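Local structure of ribulose bisphosphate carboxylase (Hyperthermus butylicus DSM 5456, 6HUN) at residues L27-E32 against I62-S67; I53-A58 against Y89-L94. The protein probably catalyses the carboxylation of ribulose 1,5-bisphosphate by CO2 to two molecules of 3-phosphoglycerate, as a magnesium-dependent form III Rubisco in archaeal AMP breakdown. All blocks are in the same frame, centred on the assembly; numbering follows the deposited sequence.

Interaction 1. Residues L27-E32 against I62-S67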
loop_
_atom_site.group_PDB
_atom_site.type_symbol
_atom_site.label_atom_id
_atom_site.label_comp_id
_atom_site.label_asym_id
_atom_site.label_seq_id
_atom_site.Cartn_x
_atom_site.Cartn_y
_atom_site.Cartn_z
ATOM N N LEU A 27 1.178 30.683 -4.855
ATOM C CA LEU A 27 0.933 31.191 -6.206
ATOM C C LEU A 27 2.131 30.930 -7.110
ATOM O O LEU A 27 1.979 30.806 -8.327
ATOM C CB LEU A 27 0.606 32.711 -6.182
ATOM C CG LEU A 27 1.634 33.877 -6.150
ATOM C CD1 LEU A 27 2.073 34.402 -7.556
ATOM C CD2 LEU A 27 1.161 35.115 -5.344
ATOM N N GLU A 28 3.318 30.840 -6.524
ATOM C CA GLU A 28 4.557 30.595 -7.254
ATOM C C GLU A 28 4.577 29.237 -7.963
ATOM O O GLU A 28 5.423 29.017 -8.846
ATOM C CB GLU A 28 5.709 30.751 -6.247
ATOM C CG GLU A 28 6.901 29.825 -6.409
ATOM C CD GLU A 28 8.149 30.295 -5.670
ATOM O OE1 GLU A 28 8.046 31.251 -4.853
ATOM O OE2 GLU A 28 9.238 29.712 -5.928
ATOM N N PHE A 29 3.645 28.340 -7.642
ATOM C CA PHE A 29 3.626 27.010 -8.247
ATOM C C PHE A 29 2.528 26.839 -9.281
ATOM O O PHE A 29 2.342 25.730 -9.784
ATOM C CB PHE A 29 3.485 25.929 -7.159
ATOM C CG PHE A 29 4.685 25.840 -6.250
ATOM C CD1 PHE A 29 4.854 26.743 -5.211
ATOM C CD2 PHE A 29 5.660 24.874 -6.462
ATOM C CE1 PHE A 29 5.965 26.699 -4.382
ATOM C CE2 PHE A 29 6.767 24.811 -5.634
ATOM C CZ PHE A 29 6.924 25.742 -4.581
ATOM N N VAL A 30 1.792 27.903 -9.589
ATOM C CA VAL A 30 0.679 27.904 -10.529
ATOM C C VAL A 30 1.069 28.794 -11.694
ATOM O O VAL A 30 1.715 29.822 -11.482
ATOM C CB VAL A 30 -0.609 28.417 -9.861
ATOM C CG1 VAL A 30 -1.785 28.271 -10.786
ATOM C CG2 VAL A 30 -0.871 27.654 -8.565
ATOM N N ASP A 31 0.687 28.401 -12.917
ATOM C CA ASP A 31 1.044 29.150 -14.129
ATOM C C ASP A 31 0.238 28.670 -15.318
ATOM O O ASP A 31 0.687 27.788 -16.048
ATOM C CB ASP A 31 2.526 28.991 -14.430
ATOM C CG ASP A 31 2.994 29.852 -15.608
ATOM O OD1 ASP A 31 2.145 30.380 -16.363
ATOM O OD2 ASP A 31 4.227 29.997 -15.752
ATOM N N GLU A 32 -0.947 29.224 -15.522
ATOM C CA GLU A 32 -1.813 28.689 -16.565
ATOM C C GLU A 32 -1.347 29.026 -17.973
ATOM O O GLU A 32 -2.021 28.652 -18.946
ATOM C CB GLU A 32 -3.231 29.193 -16.361
ATOM C CG GLU A 32 -3.837 28.797 -15.040
ATOM C CD GLU A 32 -5.197 29.406 -14.907
ATOM O OE1 GLU A 32 -5.363 30.323 -14.068
ATOM O OE2 GLU A 32 -6.086 29.014 -15.704
ATOM N N ILE A 62 -0.627 21.528 -3.614
ATOM C CA ILE A 62 -0.358 20.188 -4.137
ATOM C C ILE A 62 0.965 20.172 -4.903
ATOM O O ILE A 62 1.811 19.301 -4.687
ATOM C CB ILE A 62 -1.518 19.703 -5.023
ATOM C CG1 ILE A 62 -2.802 19.447 -4.193
ATOM C CG2 ILE A 62 -1.116 18.404 -5.800
ATOM C CD1 ILE A 62 -4.022 19.303 -5.126
ATOM N N ALA A 63 1.168 21.144 -5.797
ATOM C CA ALA A 63 2.397 21.159 -6.589
ATOM C C ALA A 63 3.639 21.296 -5.702
ATOM O O ALA A 63 4.649 20.629 -5.945
ATOM C CB ALA A 63 2.351 22.295 -7.638
ATOM N N ALA A 64 3.585 22.157 -4.686
ATOM C CA ALA A 64 4.729 22.351 -3.787
ATOM C C ALA A 64 4.981 21.113 -2.945
ATOM O O ALA A 64 6.120 20.653 -2.805
ATOM C CB ALA A 64 4.488 23.557 -2.874
ATOM N N GLU A 65 3.929 20.571 -2.352
ATOM C CA GLU A 65 4.117 19.438 -1.453
ATOM C C GLU A 65 4.611 18.205 -2.204
ATOM O O GLU A 65 5.361 17.402 -1.635
ATOM C CB GLU A 65 2.815 19.150 -0.707
ATOM C CG GLU A 65 2.799 17.846 0.162
ATOM C CD GLU A 65 3.749 17.882 1.350
ATOM O OE1 GLU A 65 4.315 16.825 1.699
ATOM O OE2 GLU A 65 3.938 18.966 1.937
ATOM N N SER A 66 4.189 18.002 -3.459
ATOM C CA SER A 66 4.623 16.838 -4.204
ATOM C C SER A 66 5.931 17.079 -4.957
ATOM O O SER A 66 6.342 16.225 -5.735
ATOM C CB SER A 66 3.511 16.364 -5.171
ATOM O OG SER A 66 3.160 17.417 -6.062
ATOM N N SER A 67 6.615 18.194 -4.701
ATOM C CA SER A 67 7.913 18.413 -5.342
ATOM C C SER A 67 8.928 18.933 -4.318
ATOM O O SER A 67 9.385 18.156 -3.480
ATOM C CB SER A 67 7.789 19.320 -6.585
ATOM O OG SER A 67 7.419 20.667 -6.350
#

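Interaction 2. Residues I53-A58 against Y89-L94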
loop_
_atom_site.group_PDB
_atom_site.type_symbol
_atom_site.label_atom_id
_atom_site.label_comp_id
_atom_site.label_asym_id
_atom_site.label_seq_id
_atom_site.Cartn_x
_atom_site.Cartn_y
_atom_site.Cartn_z
ATOM N N ILE A 53 -10.819 27.516 0.806
ATOM C CA ILE A 53 -9.592 27.431 0.031
ATOM C C ILE A 53 -9.946 27.541 -1.446
ATOM O O ILE A 53 -10.793 26.783 -1.940
ATOM C CB ILE A 53 -8.873 26.092 0.315
ATOM C CG1 ILE A 53 -8.472 25.970 1.789
ATOM C CG2 ILE A 53 -7.676 25.945 -0.594
ATOM C CD1 ILE A 53 -7.480 27.032 2.249
ATOM N N SER A 54 -9.285 28.444 -2.169
ATOM C CA SER A 54 -9.521 28.518 -3.611
ATOM C C SER A 54 -8.793 27.382 -4.338
ATOM O O SER A 54 -7.832 26.800 -3.821
ATOM C CB SER A 54 -9.066 29.859 -4.174
ATOM O OG SER A 54 -7.662 29.851 -4.394
ATOM N N ILE A 55 -9.274 27.049 -5.548
ATOM C CA ILE A 55 -8.675 25.936 -6.295
ATOM C C ILE A 55 -7.234 26.253 -6.649
ATOM O O ILE A 55 -6.349 25.376 -6.618
ATOM C CB ILE A 55 -9.502 25.570 -7.550
ATOM C CG1 ILE A 55 -8.871 24.395 -8.284
ATOM C CG2 ILE A 55 -9.586 26.734 -8.554
ATOM C CD1 ILE A 55 -8.659 23.133 -7.350
ATOM N N LYS A 56 -6.958 27.513 -6.965
ATOM C CA LYS A 56 -5.590 27.880 -7.275
ATOM C C LYS A 56 -4.696 27.699 -6.067
ATOM O O LYS A 56 -3.556 27.243 -6.205
ATOM C CB LYS A 56 -5.549 29.315 -7.771
ATOM C CG LYS A 56 -6.017 29.388 -9.174
ATOM C CD LYS A 56 -5.341 30.568 -9.795
ATOM C CE LYS A 56 -5.147 30.328 -11.239
ATOM N NZ LYS A 56 -6.381 29.744 -11.851
ATOM N N ASP A 57 -5.191 28.073 -4.880
ATOM C CA ASP A 57 -4.448 27.851 -3.641
ATOM C C ASP A 57 -4.213 26.353 -3.405
ATOM O O ASP A 57 -3.084 25.922 -3.128
ATOM C CB ASP A 57 -5.216 28.467 -2.479
ATOM C CG ASP A 57 -4.409 28.515 -1.187
ATOM O OD1 ASP A 57 -3.315 27.919 -1.132
ATOM O OD2 ASP A 57 -4.874 29.170 -0.214
ATOM N N ALA A 58 -5.283 25.548 -3.483
ATOM C CA ALA A 58 -5.131 24.107 -3.283
ATOM C C ALA A 58 -4.129 23.542 -4.275
ATOM O O ALA A 58 -3.259 22.755 -3.904
ATOM C CB ALA A 58 -6.480 23.409 -3.428
ATOM N N TYR A 89 -0.630 23.943 -14.202
ATOM C CA TYR A 89 -0.679 24.762 -15.412
ATOM C C TYR A 89 -2.041 24.729 -16.084
ATOM O O TYR A 89 -2.218 25.339 -17.149
ATOM C CB TYR A 89 0.412 24.327 -16.410
ATOM C CG TYR A 89 0.178 22.967 -17.011
ATOM C CD1 TYR A 89 0.629 21.814 -16.357
ATOM C CD2 TYR A 89 -0.513 22.819 -18.204
ATOM C CE1 TYR A 89 0.394 20.578 -16.874
ATOM C CE2 TYR A 89 -0.752 21.582 -18.732
ATOM C CZ TYR A 89 -0.309 20.452 -18.049
ATOM O OH TYR A 89 -0.530 19.208 -18.582
ATOM N N ARG A 90 -3.031 24.097 -15.470
ATOM C CA ARG A 90 -4.271 23.890 -16.188
ATOM C C ARG A 90 -5.322 23.397 -15.233
ATOM O O ARG A 90 -5.039 22.530 -14.387
ATOM C CB ARG A 90 -4.086 22.893 -17.331
ATOM C CG ARG A 90 -5.291 22.731 -18.188
ATOM C CD ARG A 90 -5.004 21.774 -19.304
ATOM N NE ARG A 90 -6.238 21.357 -19.945
ATOM C CZ ARG A 90 -6.342 20.271 -20.693
ATOM N NH1 ARG A 90 -5.288 19.472 -20.861
ATOM N NH2 ARG A 90 -7.508 19.959 -21.223
ATOM N N PHE A 91 -6.526 23.952 -15.387
ATOM C CA PHE A 91 -7.661 23.775 -14.500
ATOM C C PHE A 91 -8.915 23.485 -15.315
ATOM O O PHE A 91 -9.166 24.125 -16.355
ATOM C CB PHE A 91 -7.858 25.048 -13.635
ATOM C CG PHE A 91 -6.700 25.340 -12.713
ATOM C CD1 PHE A 91 -5.516 25.876 -13.205
ATOM C CD2 PHE A 91 -6.790 25.047 -11.343
ATOM C CE1 PHE A 91 -4.453 26.114 -12.383
ATOM C CE2 PHE A 91 -5.733 25.311 -10.497
ATOM C CZ PHE A 91 -4.558 25.834 -11.003
ATOM N N HIS A 92 -9.732 22.569 -14.819
ATOM C CA HIS A 92 -11.021 22.256 -15.418
ATOM C C HIS A 92 -12.043 22.072 -14.309
ATOM O O HIS A 92 -11.948 21.141 -13.491
ATOM C CB HIS A 92 -10.962 21.035 -16.328
ATOM C CG HIS A 92 -12.281 20.684 -16.945
ATOM N ND1 HIS A 92 -12.760 21.303 -18.084
ATOM C CD2 HIS A 92 -13.239 19.804 -16.567
ATOM C CE1 HIS A 92 -13.937 20.794 -18.398
ATOM N NE2 HIS A 92 -14.250 19.879 -17.500
ATOM N N ASP A 93 -13.031 22.981 -14.283
ATOM C CA ASP A 93 -14.076 22.957 -13.262
ATOM C C ASP A 93 -15.117 21.886 -13.611
ATOM O O ASP A 93 -15.725 21.930 -14.690
ATOM C CB ASP A 93 -14.666 24.363 -13.160
ATOM C CG ASP A 93 -15.787 24.485 -12.177
ATOM O OD1 ASP A 93 -16.267 23.497 -11.619
ATOM O OD2 ASP A 93 -16.255 25.634 -12.022
ATOM N N LEU A 94 -15.292 20.885 -12.725
ATOM C CA LEU A 94 -16.209 19.784 -12.990
ATOM C C LEU A 94 -17.655 20.131 -12.634
ATOM O O LEU A 94 -18.559 19.312 -12.880
ATOM C CB LEU A 94 -15.774 18.509 -12.246
ATOM C CG LEU A 94 -14.510 17.801 -12.802
ATOM C CD1 LEU A 94 -13.978 16.615 -11.979
ATOM C CD2 LEU A 94 -14.685 17.340 -14.258
#

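Interaction 1. Residues L27-E32 against I62-S67
With CG of F29 turned beside its own backbone N and anti to the carbonyl carbon (chi1 -67°), the benzyl group leaves the 3-10 turn and meets the last turn of helix 55-65 at A63 and A64. Both segments belong to the N-terminal domain of the Rubisco large chain, and the contact ties the chain ahead of strand 41-49 to the helix that follows this strand. A64 CB sits over the middle of the ring, 3.6 Å from its centroid and 9° off the normal, a CH-pi contact. On the same residue, CA approaches ring atom CE2 to 3.7 Å, so that A64 meets the aromatic face with its backbone as well as its methyl. A63 fits nearer the root of the side chain, where its CB lies 3.8 Å from F29 CB. The small methyls let the turn come close, the CA atoms of F29 and A63 being 6.2 Å apart. The contact is buried and no hydrogen bond crosses between the two segments, although K85 also makes a cation-pi contact with F29.

The serines that close the helix bond back to its carbonyls. S67 OG, 4.3 Å from F29 CE2, donates to A63 O over 2.8 Å and also pairs with A86 N. One residue earlier, I62 O accepts from S66 N and from S66 OG, which reach it from opposite faces of the carbonyl plane; the hydroxyl bond is 2.7 Å long, with OG tilted 34° from that plane.

Interaction 2. Residues I53-A58 against Y89-L94
K56 NZ is shared between the ring of F91, over one face of which it lies, and the carboxylate of E32, with which it forms a salt bridge through OE1. K56 NZ stands 4.2 Å from the centroid of the F91 ring, 14° off the normal, in a cation-pi contact displaced slightly toward the rim; F91 CE1 is the ring atom nearest to it, at 4.1 Å. A bend at the end of the lysine chain (chi4 44°) accompanies this placement, and the two side chains cross at about a right angle. The carboxylate should favour the protonated amine and, together with the ring, probably fixes its position.

In the N-terminal domain of Rubisco this joins the first turn of helix 55-65 to strand 87-93, the outermost strand on one side of the mixed sheet within the chain. I55 supplies the apolar half. Its CG1, anti to the backbone N, comes in at the ring edge near the plane, 3.8 Å from F91 CD2, while I55 O lies 3.9 Å from F91 CE2. The same isoleucine also packs on V47 and V101 of neighbouring strands, so I55 fills the space between the helix and the sheet, with F91 along one side of it.

The turn carrying I55 and K56 is capped by S54: its OG accepts from D57 N at 3.1 Å, nearly straight at 163°, and S54 O receives A58 N at 2.9 Å.

In the fold
Interactions 1 and 2 lie at the two ends of helix 55-65, their centres about 11 Å apart, and segment 27-32 reaches into both. E32 OE1 meets K56 NZ in a short salt bridge of 2.5 Å, V30 CG1 packs 3.7 Å from F91 CZ, and V30 CG2 lies 3.6 Å from K56 O. The residues just beyond F29 thus carry the chain from the buried helix end to the more open surface contact. Neither contact lies at an annotated site, but within segment 62-67 E65 OE1 forms a salt bridge with K179 of the second subunit, a predicted substrate-binding residue, in keeping with the intersubunit active sites of Rubisco.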